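Local coordinates for protein glycoside hydrolase, family 11\:clostridium cellulosome enzyme, dockerin type i\:polysaccharide (Clostridium thermocellum, PDB 2C71) that probably removes acetyl groups from xylan in plant cell walls as a metal-dependent carbohydrate esterase of family 4, here holding a magnesium ion, at residues A[14-19]-A[155-160]; A[69-74]-A[102-107]; A[27-32]-A[167-172]. All coordinates share one frame; numbering follows the deposited sequence.

Interaction 1: A[14-19]-A[155-160]; sequences GPDNVL and HDVQPE
Val157 and Leu19 make most of the apolar contact. Val157 sets CG2 against the backbone bend that opens helix 17-30, with CG2 3.5 Å from Gly14 CA and 3.6 Å from Asp16 CB. With CG1 anti to the backbone N (chi1 -176°), CG2 is the branch that meets both residues, while CG1 grazes Asp16 CB from farther off. Leu19 spreads its two methyls over the loop: CD2 packs on the carbonyl of Gln158, 3.5 Å from its O, and CD1 ends 3.7 Å from Glu160 OE2, the two side chains arriving from opposite directions. Glu160 has its stronger partner elsewhere, a salt bridge from OE1 to Arg22.

No direct hydrogen bond joins the segments; water does. One water lies 2.8 Å from both Leu19 O and Asp156 O and donates to each, so it couples the first turn of the helix to the loop backbone. A second accepts from Gly14 N at 2.9 Å and also lies within bonding distance of Asp156 OD1. The other carboxylate oxygen of Asp156, OD2, is bonded to Thr20 OG1.

Capping fixes the helix start. Asp16 OD1 takes Leu19 N at 2.9 Å in a nearly straight bond (174° at the hydrogen), on its anti side and 25° out of the carboxylate plane, with a weaker bond from Val18 N; OD2 forms a salt bridge with Arg42. The cis peptide before Pro15 turns the chain just ahead of this N-cap.

Asp13, next to Gly14, binds the magnesium ion, and the Gln158 side chain lies about 6 Å from it. An Asp-Asp-Gly-Pro loop paired with the loop after a strand that ends in a Leu-x-His sequence is consistent with the metal-site rim, as in NodB-homology deacetylases.

Interaction 2: A[69-74]-A[102-107]; sequences SGMANM and RPPNLE
Gly70 and Pro104 bring the two loops closest, their CA atoms 5.1 Å apart, with Ala72 and Glu107 forming a second near pair at 5.8 Å. Each loop is braced internally: Met71 to Met74 is a type I beta turn, and Leu106 N and Glu107 N bond back to Pro103 O and Pro104 O. Between the backbones the link is a water, 2.8 Å from Met71 N, from which it accepts, and equally far from Pro104 O and Glu107 O, to which it donates. A further water joins Ala72 N to Glu107 OE1.

Among the side chains, the Pro104 ring makes the main apolar contact. Met71 runs obliquely over its CG-CD side, SD standing 3.6 Å from Pro104 CD and Met71 CG 3.8 Å from Pro104 CG; beyond SD the bend at chi3 (71°) turns CE away from the ring. Pro104 CB meets the Ser69 carbonyl, 3.3 Å from its O.

Arg102 bonds through its backbone O to His64 ND1, and His64 binds the magnesium ion. The loop, with the Asn105 side chain about 5 Å from the metal, corresponds to the Arg-Pro-Pro motif that, as in other family 4 esterases, probably forms one side of the active-site groove.

Interaction 3: A[27-32]-A[167-172]; sequences LDKYNV and ALDIII
Tyr30, Leu27 and Val32 meet Ile172 where helices 17-30 and 164-177 pack beside each other against the parallel sheet of the NodB-type fold. The tight part lies on the inner side. Ile172 CG2 is 3.7 Å from both Tyr30 CB and Val32 CG2, the latter pair meeting tip to tip, while Leu27 and Ile172 cross at about a right angle, Leu27 CD2 4.1 Å from Ile172 CD1. Leu27 touches Leu9 beneath, and Val32 and Ile172 share Phe182. A Schellman motif at Asn31, with Val32 N bonded to Leu27 O, ends the first helix and turns Val32 inward.

Toward the solvent charge takes over: exposed Lys29 meets the second helix at bonding distance through NZ alone, CE stopping 3.9 Å from Asp169 OD1. The Tyr30 ring is sandwiched, Lys29 CG over the centre of one face and Ile172 CB nearer the rim of the other. Lys29 runs fully extended past the ring, CG anti to the backbone N (chi1 179°), to a salt bridge with Asp169; Lys26 pairs with Asp169 OD2. Two donors thus grip Asp169 OD1: Lys29 NZ from 43° above the carboxylate plane, and Tyr30 OH, 2.7 Å away, on the anti side.

How the interactions relate
Interactions 1 and 2 border the metal site from two loop systems: their centres are 20 Å apart and their nearest atoms about 7 Å, and both sets of loops reach the magnesium ion. Interaction 3 sits farther down helix 17-30, which interaction 1 also uses, centre to centre 17 Å away and about 8 Å between nearest atoms; both pair this helix region with the chain running from strand 151-155 into helix 164-177, and their segments alternate along the sequence, so the two contacts cross. Interactions 2 and 3 lie on opposite sides of the chain's centre, 29 Å between centres. In sequence, interaction 2 nests inside the loops closed by the other two.

Interaction 1: A[14-19]-A[155-160]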
ATOM      1  N   GLY A  14       0.593  -3.669   7.652  1.00  5.28           N
ATOM      2  CA  GLY A  14       1.711  -3.575   8.562  1.00  5.67           C
ATOM      3  C   GLY A  14       1.799  -2.221   9.255  1.00  4.97           C
ATOM      4  O   GLY A  14       0.849  -1.443   9.240  1.00  5.54           O
ATOM      5  N   PRO A  15       2.931  -1.944   9.934  1.00  5.15           N
ATOM      6  CA  PRO A  15       4.173  -2.714   9.894  1.00  5.29           C
ATOM      7  C   PRO A  15       4.229  -3.851  10.886  1.00  5.49           C
ATOM      8  O   PRO A  15       3.655  -3.770  11.980  1.00  6.57           O
ATOM      9  CB  PRO A  15       5.205  -1.632  10.331  1.00  6.48           C
ATOM     10  CG  PRO A  15       4.426  -0.756  11.270  1.00  6.65           C
ATOM     11  CD  PRO A  15       3.091  -0.629  10.619  1.00  5.83           C
ATOM     12  N   ASP A  16       4.998  -4.863  10.535  1.00  5.69           N
ATOM     13  CA  ASP A  16       5.373  -5.948  11.450  1.00  5.77           C
ATOM     14  C   ASP A  16       6.865  -6.138  11.330  1.00  5.25           C
ATOM     15  O   ASP A  16       7.375  -6.333  10.226  1.00  5.91           O
ATOM     16  CB  ASP A  16       4.613  -7.213  11.053  1.00  6.73           C
ATOM     17  CG  ASP A  16       4.877  -8.400  11.956  1.00  7.24           C
ATOM     18  OD1 ASP A  16       5.923  -9.044  11.847  1.00 11.80           O
ATOM     19  OD2 ASP A  16       4.002  -8.669  12.792  1.00 10.73           O
ATOM     20  N   ASN A  17       7.604  -6.017  12.431  1.00  5.37           N
ATOM     21  CA  ASN A  17       9.068  -6.103  12.359  1.00  5.33           C
ATOM     22  C   ASN A  17       9.540  -7.325  11.602  1.00  5.85           C
ATOM     23  O   ASN A  17      10.502  -7.230  10.849  1.00  8.96           O
ATOM     24  CB  ASN A  17       9.694  -6.065  13.721  1.00  5.65           C
ATOM     25  CG  ASN A  17       9.654  -4.705  14.374  1.00  6.38           C
ATOM     26  OD1 ASN A  17       9.474  -4.618  15.654  1.00  8.61           O
ATOM     27  ND2 ASN A  17       9.833  -3.665  13.643  1.00  6.09           N
ATOM     28  N   VAL A  18       8.938  -8.474  11.791  1.00  5.15           N
ATOM     29  CA  VAL A  18       9.357  -9.679  11.120  1.00  6.03           C
ATOM     30  C   VAL A  18       8.838  -9.741   9.697  1.00  5.77           C
ATOM     31  O   VAL A  18       9.609  -9.841   8.707  1.00  6.56           O
ATOM     32  CB  VAL A  18       8.965 -10.951  11.905  1.00  7.23           C
ATOM     33  CG1 VAL A  18       9.408 -12.189  11.122  1.00  8.59           C
ATOM     34  CG2 VAL A  18       9.621 -10.927  13.290  1.00  8.59           C
ATOM     35  N   LEU A  19       7.524  -9.665   9.503  1.00  5.49           N
ATOM     36  CA  LEU A  19       6.956  -9.910   8.182  1.00  5.68           C
ATOM     37  C   LEU A  19       7.260  -8.759   7.184  1.00  5.06           C
ATOM     38  O   LEU A  19       7.510  -9.014   6.015  1.00  5.80           O
ATOM     39  CB  LEU A  19       5.436 -10.174   8.231  1.00  5.69           C
ATOM     40  CG  LEU A  19       5.073 -11.667   8.410  1.00  9.77           C
ATOM     41  CD1 LEU A  19       5.508 -12.232   9.725  1.00 12.18           C
ATOM     42  CD2 LEU A  19       3.600 -11.875   8.134  1.00 10.28           C
ATOM     43  N   HIS A 155      -0.344  -7.681   0.491  1.00  4.77           N
ATOM     44  CA  HIS A 155      -0.247  -7.501   1.949  1.00  5.15           C
ATOM     45  C   HIS A 155       1.168  -7.850   2.371  1.00  5.11           C
ATOM     46  O   HIS A 155       1.669  -8.947   2.066  1.00  6.04           O
ATOM     47  CB  HIS A 155      -1.209  -8.461   2.672  1.00  5.44           C
ATOM     48  CG  HIS A 155      -2.650  -8.157   2.392  1.00  5.99           C
ATOM     49  ND1 HIS A 155      -3.277  -8.486   1.210  1.00  6.34           N
ATOM     50  CD2 HIS A 155      -3.567  -7.484   3.130  1.00  7.75           C
ATOM     51  CE1 HIS A 155      -4.521  -8.031   1.239  1.00  7.98           C
ATOM     52  NE2 HIS A 155      -4.720  -7.411   2.391  1.00  9.42           N
ATOM     53  N   ASP A 156       1.810  -6.972   3.144  1.00  5.25           N
ATOM     54  CA  ASP A 156       3.072  -7.398   3.788  1.00  5.90           C
ATOM     55  C   ASP A 156       2.781  -8.240   4.992  1.00  6.29           C
ATOM     56  O   ASP A 156       3.617  -9.080   5.370  1.00  7.29           O
ATOM     57  CB  ASP A 156       4.071  -6.295   4.055  1.00  7.17           C
ATOM     58  CG  ASP A 156       3.507  -5.114   4.813  1.00  6.88           C
ATOM     59  OD1 ASP A 156       2.388  -4.662   4.497  1.00  8.29           O
ATOM     60  OD2 ASP A 156       4.295  -4.575   5.659  1.00 10.02           O
ATOM     61  N   VAL A 157       1.636  -8.059   5.650  1.00  5.74           N
ATOM     62  CA  VAL A 157       1.340  -8.721   6.896  1.00  6.47           C
ATOM     63  C   VAL A 157      -0.024  -9.422   6.781  1.00  6.10           C
ATOM     64  O   VAL A 157      -1.033  -8.786   6.485  1.00  7.07           O
ATOM     65  CB  VAL A 157       1.312  -7.680   8.053  1.00  8.04           C
ATOM     66  CG1 VAL A 157       1.095  -8.396   9.384  1.00 12.12           C
ATOM     67  CG2 VAL A 157       2.648  -6.908   8.107  1.00  8.64           C
ATOM     68  N   GLN A 158      -0.022 -10.724   7.031  1.00  6.42           N
ATOM     69  CA  GLN A 158      -1.215 -11.598   7.091  1.00  6.02           C
ATOM     70  C   GLN A 158      -0.822 -12.777   7.954  1.00  5.69           C
ATOM     71  O   GLN A 158       0.352 -13.089   8.111  1.00  7.17           O
ATOM     72  CB  GLN A 158      -1.586 -12.146   5.718  1.00  7.83           C
ATOM     73  CG  GLN A 158      -2.326 -11.160   4.826  1.00  9.47           C
ATOM     74  CD  GLN A 158      -3.681 -10.904   5.333  1.00  9.60           C
ATOM     75  OE1 GLN A 158      -4.553 -11.853   5.360  1.00 16.85           O
ATOM     76  NE2 GLN A 158      -3.962  -9.683   5.698  1.00 14.47           N
ATOM     77  N   PRO A 159      -1.819 -13.503   8.483  1.00  7.08           N
ATOM     78  CA  PRO A 159      -1.530 -14.799   9.117  1.00  7.22           C
ATOM     79  C   PRO A 159      -0.800 -15.719   8.139  1.00  6.44           C
ATOM     80  O   PRO A 159      -1.076 -15.724   6.944  1.00  8.73           O
ATOM     81  CB  PRO A 159      -2.932 -15.335   9.500  1.00  8.48           C
ATOM     82  CG  PRO A 159      -3.789 -14.067   9.649  1.00  9.63           C
ATOM     83  CD  PRO A 159      -3.264 -13.176   8.526  1.00  8.52           C
ATOM     84  N   GLU A 160       0.088 -16.536   8.693  1.00  6.91           N
ATOM     85  CA  GLU A 160       0.893 -17.440   7.862  1.00  7.43           C
ATOM     86  C   GLU A 160       0.240 -18.789   7.656  1.00  6.83           C
ATOM     87  O   GLU A 160      -0.650 -19.175   8.420  1.00  7.08           O
ATOM     88  CB  GLU A 160       2.268 -17.557   8.442  1.00  9.29           C
ATOM     89  CG  GLU A 160       2.946 -16.185   8.397  1.00 12.45           C
ATOM     90  CD  GLU A 160       4.334 -16.163   8.962  1.00 14.84           C
ATOM     91  OE1 GLU A 160       5.289 -16.491   8.233  1.00 17.00           O
ATOM     92  OE2 GLU A 160       4.463 -15.781  10.140  1.00 16.34           O
TER
HETATM   93  O   HOH W   1       1.610  -2.225   5.377  1.00  7.15           O
HETATM   94  O   HOH W   2       5.732 -10.716   4.606  1.00  6.94           O

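Interaction 2: A[69-74]-A[102-107]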
ATOM      1  N   SER A  69     -11.079  -2.274  11.011  1.00  6.72           N
ATOM      2  CA  SER A  69     -12.527  -2.215  10.868  1.00  6.83           C
ATOM      3  C   SER A  69     -12.895  -1.473   9.586  1.00  6.91           C
ATOM      4  O   SER A  69     -12.376  -0.410   9.258  1.00  7.38           O
ATOM      5  CB  SER A  69     -13.130  -1.413  12.049  1.00  8.07           C
ATOM      6  OG  SER A  69     -12.945  -2.107  13.272  1.00  9.29           O
ATOM      7  N   GLY A  70     -13.910  -1.980   8.869  1.00  7.93           N
ATOM      8  CA  GLY A  70     -14.498  -1.238   7.768  1.00  7.94           C
ATOM      9  C   GLY A  70     -15.000   0.111   8.229  1.00  7.47           C
ATOM     10  O   GLY A  70     -15.571   0.213   9.328  1.00  8.64           O
ATOM     11  N   MET A  71     -14.841   1.135   7.394  1.00  7.10           N
ATOM     12  CA  MET A  71     -15.037   2.514   7.829  1.00  7.04           C
ATOM     13  C   MET A  71     -16.268   3.183   7.214  1.00  7.42           C
ATOM     14  O   MET A  71     -16.583   4.330   7.537  1.00  8.54           O
ATOM     15  CB  MET A  71     -13.787   3.348   7.543  1.00  7.05           C
ATOM     16  CG  MET A  71     -12.542   2.869   8.271  1.00  7.10           C
ATOM     17  SD  MET A  71     -11.127   3.956   8.018  1.00  7.69           S
ATOM     18  CE  MET A  71     -11.622   5.386   8.977  1.00  9.33           C
ATOM     19  N   ALA A  72     -16.962   2.470   6.333  1.00  8.20           N
ATOM     20  CA  ALA A  72     -17.934   3.095   5.436  1.00  9.99           C
ATOM     21  C   ALA A  72     -19.168   3.589   6.189  1.00 10.21           C
ATOM     22  O   ALA A  72     -19.812   4.557   5.786  1.00 13.55           O
ATOM     23  CB  ALA A  72     -18.336   2.127   4.333  1.00 11.66           C
ATOM     24  N   ASN A  73     -19.488   2.909   7.285  1.00  9.45           N
ATOM     25  CA  ASN A  73     -20.640   3.244   8.124  1.00 10.41           C
ATOM     26  C   ASN A  73     -20.244   3.939   9.404  1.00  9.07           C
ATOM     27  O   ASN A  73     -21.058   4.115  10.328  1.00 10.16           O
ATOM     28  CB  ASN A  73     -21.484   2.000   8.391  1.00 13.71           C
ATOM     29  CG  ASN A  73     -22.014   1.395   7.127  1.00 19.46           C
ATOM     30  OD1 ASN A  73     -22.715   2.051   6.367  1.00 28.17           O
ATOM     31  ND2 ASN A  73     -21.712   0.143   6.912  1.00 25.75           N
ATOM     32  N   MET A  74     -18.993   4.421   9.476  1.00  7.96           N
ATOM     33  CA  MET A  74     -18.530   5.174  10.609  1.00  7.56           C
ATOM     34  C   MET A  74     -19.038   6.637  10.529  1.00  8.15           C
ATOM     35  O   MET A  74     -19.329   7.166   9.437  1.00  9.66           O
ATOM     36  CB  MET A  74     -16.991   5.140  10.692  1.00  7.54           C
ATOM     37  CG  MET A  74     -16.494   3.872  11.268  1.00  8.15           C
ATOM     38  SD  MET A  74     -14.677   3.949  11.363  1.00  8.60           S
ATOM     39  CE  MET A  74     -14.299   2.273  11.889  1.00 10.37           C
ATOM     40  N   ARG A 102      -5.940   3.986   1.777  1.00  5.21           N
ATOM     41  CA  ARG A 102      -6.570   2.785   1.287  0.50  5.88           C
ATOM     42  C   ARG A 102      -7.639   2.380   2.267  1.00  5.32           C
ATOM     43  O   ARG A 102      -7.332   2.028   3.428  1.00  5.85           O
ATOM     44  CB  ARG A 102      -5.618   1.610   1.152  0.50  6.28           C
ATOM     45  CG  ARG A 102      -6.376   0.370   0.666  0.50  7.17           C
ATOM     46  CD  ARG A 102      -5.524  -0.625   0.013  0.50  9.26           C
ATOM     47  NE  ARG A 102      -4.954  -0.163  -1.235  0.50 11.49           N
ATOM     48  CZ  ARG A 102      -3.719  -0.413  -1.680  0.50  8.45           C
ATOM     49  NH1 ARG A 102      -2.839  -1.086  -0.948  0.50  9.65           N
ATOM     50  NH2 ARG A 102      -3.331   0.071  -2.848  0.50  9.58           N
ATOM     51  N   PRO A 103      -8.918   2.440   1.882  1.00  6.53           N
ATOM     52  CA  PRO A 103      -9.991   2.098   2.826  1.00  6.96           C
ATOM     53  C   PRO A 103      -9.851   0.658   3.287  1.00  7.01           C
ATOM     54  O   PRO A 103      -9.640  -0.263   2.472  1.00  7.69           O
ATOM     55  CB  PRO A 103     -11.294   2.295   2.025  1.00  8.24           C
ATOM     56  CG  PRO A 103     -10.924   3.085   0.895  1.00 10.71           C
ATOM     57  CD  PRO A 103      -9.443   2.895   0.598  1.00  7.37           C
ATOM     58  N   PRO A 104     -10.036   0.422   4.596  1.00  6.96           N
ATOM     59  CA  PRO A 104     -10.150  -0.973   5.092  1.00  7.24           C
ATOM     60  C   PRO A 104     -11.195  -1.710   4.296  1.00  7.57           C
ATOM     61  O   PRO A 104     -12.332  -1.233   4.095  1.00  8.18           O
ATOM     62  CB  PRO A 104     -10.534  -0.781   6.558  1.00  8.25           C
ATOM     63  CG  PRO A 104      -9.862   0.518   6.913  1.00  7.34           C
ATOM     64  CD  PRO A 104     -10.090   1.389   5.691  1.00  7.51           C
ATOM     65  N   ASN A 105     -10.852  -2.916   3.856  1.00  7.92           N
ATOM     66  CA  ASN A 105     -11.732  -3.778   3.075  1.00  9.16           C
ATOM     67  C   ASN A 105     -12.159  -3.180   1.736  1.00  8.92           C
ATOM     68  O   ASN A 105     -13.056  -3.725   1.097  1.00 10.30           O
ATOM     69  CB  ASN A 105     -12.992  -4.175   3.847  1.00 10.25           C
ATOM     70  CG  ASN A 105     -12.715  -4.834   5.173  1.00 11.96           C
ATOM     71  OD1 ASN A 105     -13.524  -4.753   6.103  1.00 15.52           O
ATOM     72  ND2 ASN A 105     -11.597  -5.471   5.307  1.00 15.87           N
ATOM     73  N   LEU A 106     -11.534  -2.111   1.290  1.00  8.30           N
ATOM     74  CA  LEU A 106     -11.907  -1.404   0.070  1.00  8.75           C
ATOM     75  C   LEU A 106     -13.335  -0.882   0.141  1.00  9.70           C
ATOM     76  O   LEU A 106     -13.894  -0.522  -0.893  1.00 13.01           O
ATOM     77  CB  LEU A 106     -11.654  -2.176  -1.213  1.00 10.71           C
ATOM     78  CG  LEU A 106     -10.195  -2.607  -1.401  1.00 11.70           C
ATOM     79  CD1 LEU A 106     -10.006  -3.332  -2.685  1.00 16.55           C
ATOM     80  CD2 LEU A 106      -9.234  -1.396  -1.355  1.00 13.20           C
ATOM     81  N   GLU A 107     -13.900  -0.710   1.340  1.00  8.94           N
ATOM     82  CA  GLU A 107     -15.279  -0.271   1.498  1.00  9.71           C
ATOM     83  C   GLU A 107     -15.371   1.241   1.627  1.00  9.17           C
ATOM     84  O   GLU A 107     -14.730   1.822   2.507  1.00  9.23           O
ATOM     85  CB  GLU A 107     -15.911  -0.925   2.718  1.00 10.28           C
ATOM     86  CG  GLU A 107     -16.197  -2.394   2.478  1.00 13.68           C
ATOM     87  CD  GLU A 107     -16.369  -3.298   3.702  1.00 16.83           C
ATOM     88  OE1 GLU A 107     -16.143  -2.879   4.852  1.00 19.78           O
ATOM     89  OE2 GLU A 107     -16.702  -4.505   3.478  1.00 22.82           O
TER
HETATM   90  O   HOH W   3     -13.481   1.140   4.900  1.00  7.95           O
HETATM   91  O   HOH W   4     -17.257  -0.622   5.925  1.00 13.68           O

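Interaction 3: A[27-32]-A[167-172]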
ATOM      1  N   LEU A  27      12.687  -6.123  -1.733  1.00  6.73           N
ATOM      2  CA  LEU A  27      12.755  -4.850  -2.456  1.00  7.20           C
ATOM      3  C   LEU A  27      14.183  -4.347  -2.519  1.00  7.81           C
ATOM      4  O   LEU A  27      14.615  -3.773  -3.547  1.00  9.50           O
ATOM      5  CB  LEU A  27      11.817  -3.829  -1.851  1.00  6.83           C
ATOM      6  CG  LEU A  27      10.340  -4.272  -1.817  1.00  6.89           C
ATOM      7  CD1 LEU A  27       9.524  -3.206  -1.035  1.00  8.11           C
ATOM      8  CD2 LEU A  27       9.770  -4.510  -3.178  1.00 11.62           C
ATOM      9  N   ASP A  28      14.978  -4.568  -1.487  1.00  7.90           N
ATOM     10  CA  ASP A  28      16.403  -4.215  -1.529  1.00  8.32           C
ATOM     11  C   ASP A  28      17.118  -5.075  -2.570  1.00  8.46           C
ATOM     12  O   ASP A  28      17.979  -4.569  -3.315  1.00  9.74           O
ATOM     13  CB  ASP A  28      17.080  -4.425  -0.152  1.00  9.47           C
ATOM     14  CG  ASP A  28      16.740  -3.393   0.917  1.00 12.25           C
ATOM     15  OD1 ASP A  28      16.287  -2.283   0.574  1.00 14.71           O
ATOM     16  OD2 ASP A  28      16.995  -3.730   2.116  1.00 16.36           O
ATOM     17  N   LYS A  29      16.852  -6.378  -2.587  1.00  8.54           N
ATOM     18  CA  LYS A  29      17.512  -7.286  -3.519  1.00  9.10           C
ATOM     19  C   LYS A  29      17.350  -6.840  -4.949  1.00  8.55           C
ATOM     20  O   LYS A  29      18.284  -6.912  -5.753  1.00 11.24           O
ATOM     21  CB  LYS A  29      16.960  -8.706  -3.330  1.00 10.44           C
ATOM     22  CG  LYS A  29      17.496  -9.796  -4.210  1.00 14.27           C
ATOM     23  CD  LYS A  29      16.581 -11.126  -3.928  1.00 15.52           C
ATOM     24  CE  LYS A  29      16.992 -12.319  -4.672  1.00 18.34           C
ATOM     25  NZ  LYS A  29      16.174 -13.477  -4.242  1.00 18.21           N
ATOM     26  N   TYR A  30      16.153  -6.372  -5.288  1.00  7.81           N
ATOM     27  CA  TYR A  30      15.819  -5.953  -6.662  1.00  8.15           C
ATOM     28  C   TYR A  30      15.916  -4.452  -6.900  1.00  8.23           C
ATOM     29  O   TYR A  30      15.670  -3.980  -8.000  1.00  9.89           O
ATOM     30  CB  TYR A  30      14.408  -6.457  -7.034  1.00  9.05           C
ATOM     31  CG  TYR A  30      14.326  -7.930  -7.042  1.00  9.12           C
ATOM     32  CD1 TYR A  30      15.005  -8.624  -8.008  1.00 11.55           C
ATOM     33  CD2 TYR A  30      13.569  -8.660  -6.110  1.00  8.91           C
ATOM     34  CE1 TYR A  30      14.991 -10.015  -8.015  1.00 12.76           C
ATOM     35  CE2 TYR A  30      13.539 -10.043  -6.128  1.00  9.01           C
ATOM     36  CZ  TYR A  30      14.256 -10.729  -7.086  1.00  9.87           C
ATOM     37  OH  TYR A  30      14.284 -12.109  -7.146  1.00 11.81           O
ATOM     38  N   ASN A  31      16.280  -3.711  -5.858  1.00  7.72           N
ATOM     39  CA  ASN A  31      16.372  -2.260  -5.944  1.00  8.57           C
ATOM     40  C   ASN A  31      15.055  -1.625  -6.374  1.00  8.60           C
ATOM     41  O   ASN A  31      15.028  -0.753  -7.243  1.00 10.52           O
ATOM     42  CB  ASN A  31      17.492  -1.849  -6.904  1.00 11.02           C
ATOM     43  CG  ASN A  31      17.800  -0.367  -6.838  1.00 12.74           C
ATOM     44  OD1 ASN A  31      18.221   0.235  -7.826  1.00 18.36           O
ATOM     45  ND2 ASN A  31      17.593   0.230  -5.670  1.00 15.16           N
ATOM     46  N   VAL A  32      13.962  -2.068  -5.760  1.00  7.15           N
ATOM     47  CA  VAL A  32      12.629  -1.643  -6.167  1.00  8.09           C
ATOM     48  C   VAL A  32      11.965  -0.795  -5.088  1.00  7.45           C
ATOM     49  O   VAL A  32      12.036  -1.114  -3.901  1.00  8.16           O
ATOM     50  CB  VAL A  32      11.726  -2.848  -6.489  1.00  9.75           C
ATOM     51  CG1 VAL A  32      10.261  -2.443  -6.436  1.00 11.59           C
ATOM     52  CG2 VAL A  32      12.078  -3.426  -7.852  1.00 12.24           C
ATOM     53  N   ALA A 167       6.616 -14.478  -3.661  1.00  5.01           N
ATOM     54  CA  ALA A 167       5.951 -14.110  -4.907  1.00  5.27           C
ATOM     55  C   ALA A 167       6.716 -13.011  -5.622  1.00  5.33           C
ATOM     56  O   ALA A 167       6.727 -12.953  -6.861  1.00  5.38           O
ATOM     57  CB  ALA A 167       4.524 -13.708  -4.654  1.00  5.83           C
ATOM     58  N   LEU A 168       7.330 -12.090  -4.872  1.00  5.15           N
ATOM     59  CA  LEU A 168       8.061 -10.978  -5.474  1.00  5.64           C
ATOM     60  C   LEU A 168       9.279 -11.456  -6.287  1.00  5.75           C
ATOM     61  O   LEU A 168       9.686 -10.761  -7.212  1.00  6.61           O
ATOM     62  CB  LEU A 168       8.516  -9.972  -4.408  1.00  5.39           C
ATOM     63  CG  LEU A 168       7.373  -9.326  -3.614  1.00  6.40           C
ATOM     64  CD1 LEU A 168       7.956  -8.419  -2.522  1.00  7.69           C
ATOM     65  CD2 LEU A 168       6.472  -8.512  -4.510  1.00  7.93           C
ATOM     66  N   ASP A 169       9.828 -12.617  -5.933  1.00  6.37           N
ATOM     67  CA  ASP A 169      10.925 -13.208  -6.745  1.00  6.80           C
ATOM     68  C   ASP A 169      10.527 -13.578  -8.143  1.00  6.91           C
ATOM     69  O   ASP A 169      11.422 -13.763  -8.980  1.00  7.61           O
ATOM     70  CB  ASP A 169      11.541 -14.435  -6.065  1.00  7.59           C
ATOM     71  CG  ASP A 169      12.359 -14.082  -4.850  1.00  8.38           C
ATOM     72  OD1 ASP A 169      13.197 -13.138  -4.908  1.00 10.76           O
ATOM     73  OD2 ASP A 169      12.183 -14.774  -3.822  1.00 11.33           O
ATOM     74  N   ILE A 170       9.222 -13.739  -8.416  1.00  6.52           N
ATOM     75  CA  ILE A 170       8.682 -13.937  -9.748  1.00  6.57           C
ATOM     76  C   ILE A 170       8.165 -12.621 -10.308  1.00  6.27           C
ATOM     77  O   ILE A 170       8.472 -12.255 -11.451  1.00  7.12           O
ATOM     78  CB  ILE A 170       7.596 -15.011  -9.761  1.00  6.76           C
ATOM     79  CG1 ILE A 170       8.156 -16.341  -9.293  1.00  9.60           C
ATOM     80  CG2 ILE A 170       6.950 -15.122 -11.125  1.00  9.00           C
ATOM     81  CD1 ILE A 170       7.082 -17.365  -8.935  1.00 10.29           C
ATOM     82  N   ILE A 171       7.341 -11.904  -9.537  1.00  5.96           N
ATOM     83  CA  ILE A 171       6.727 -10.667 -10.031  1.00  5.56           C
ATOM     84  C   ILE A 171       7.746  -9.669 -10.533  1.00  6.01           C
ATOM     85  O   ILE A 171       7.562  -9.098 -11.624  1.00  6.68           O
ATOM     86  CB  ILE A 171       5.854 -10.035  -8.920  1.00  5.57           C
ATOM     87  CG1 ILE A 171       4.645 -10.937  -8.577  1.00  5.81           C
ATOM     88  CG2 ILE A 171       5.398  -8.653  -9.321  1.00  7.33           C
ATOM     89  CD1 ILE A 171       3.986 -10.582  -7.257  1.00  6.54           C
ATOM     90  N   ILE A 172       8.745  -9.361  -9.710  1.00  6.24           N
ATOM     91  CA  ILE A 172       9.651  -8.258 -10.055  1.00  6.00           C
ATOM     92  C   ILE A 172      10.456  -8.588 -11.336  1.00  6.85           C
ATOM     93  O   ILE A 172      10.437  -7.808 -12.291  1.00  7.56           O
ATOM     94  CB  ILE A 172      10.446  -7.782  -8.839  1.00  6.96           C
ATOM     95  CG1 ILE A 172       9.511  -7.104  -7.842  1.00  7.12           C
ATOM     96  CG2 ILE A 172      11.568  -6.826  -9.330  1.00  9.02           C
ATOM     97  CD1 ILE A 172      10.128  -6.859  -6.475  1.00  8.73           C
TER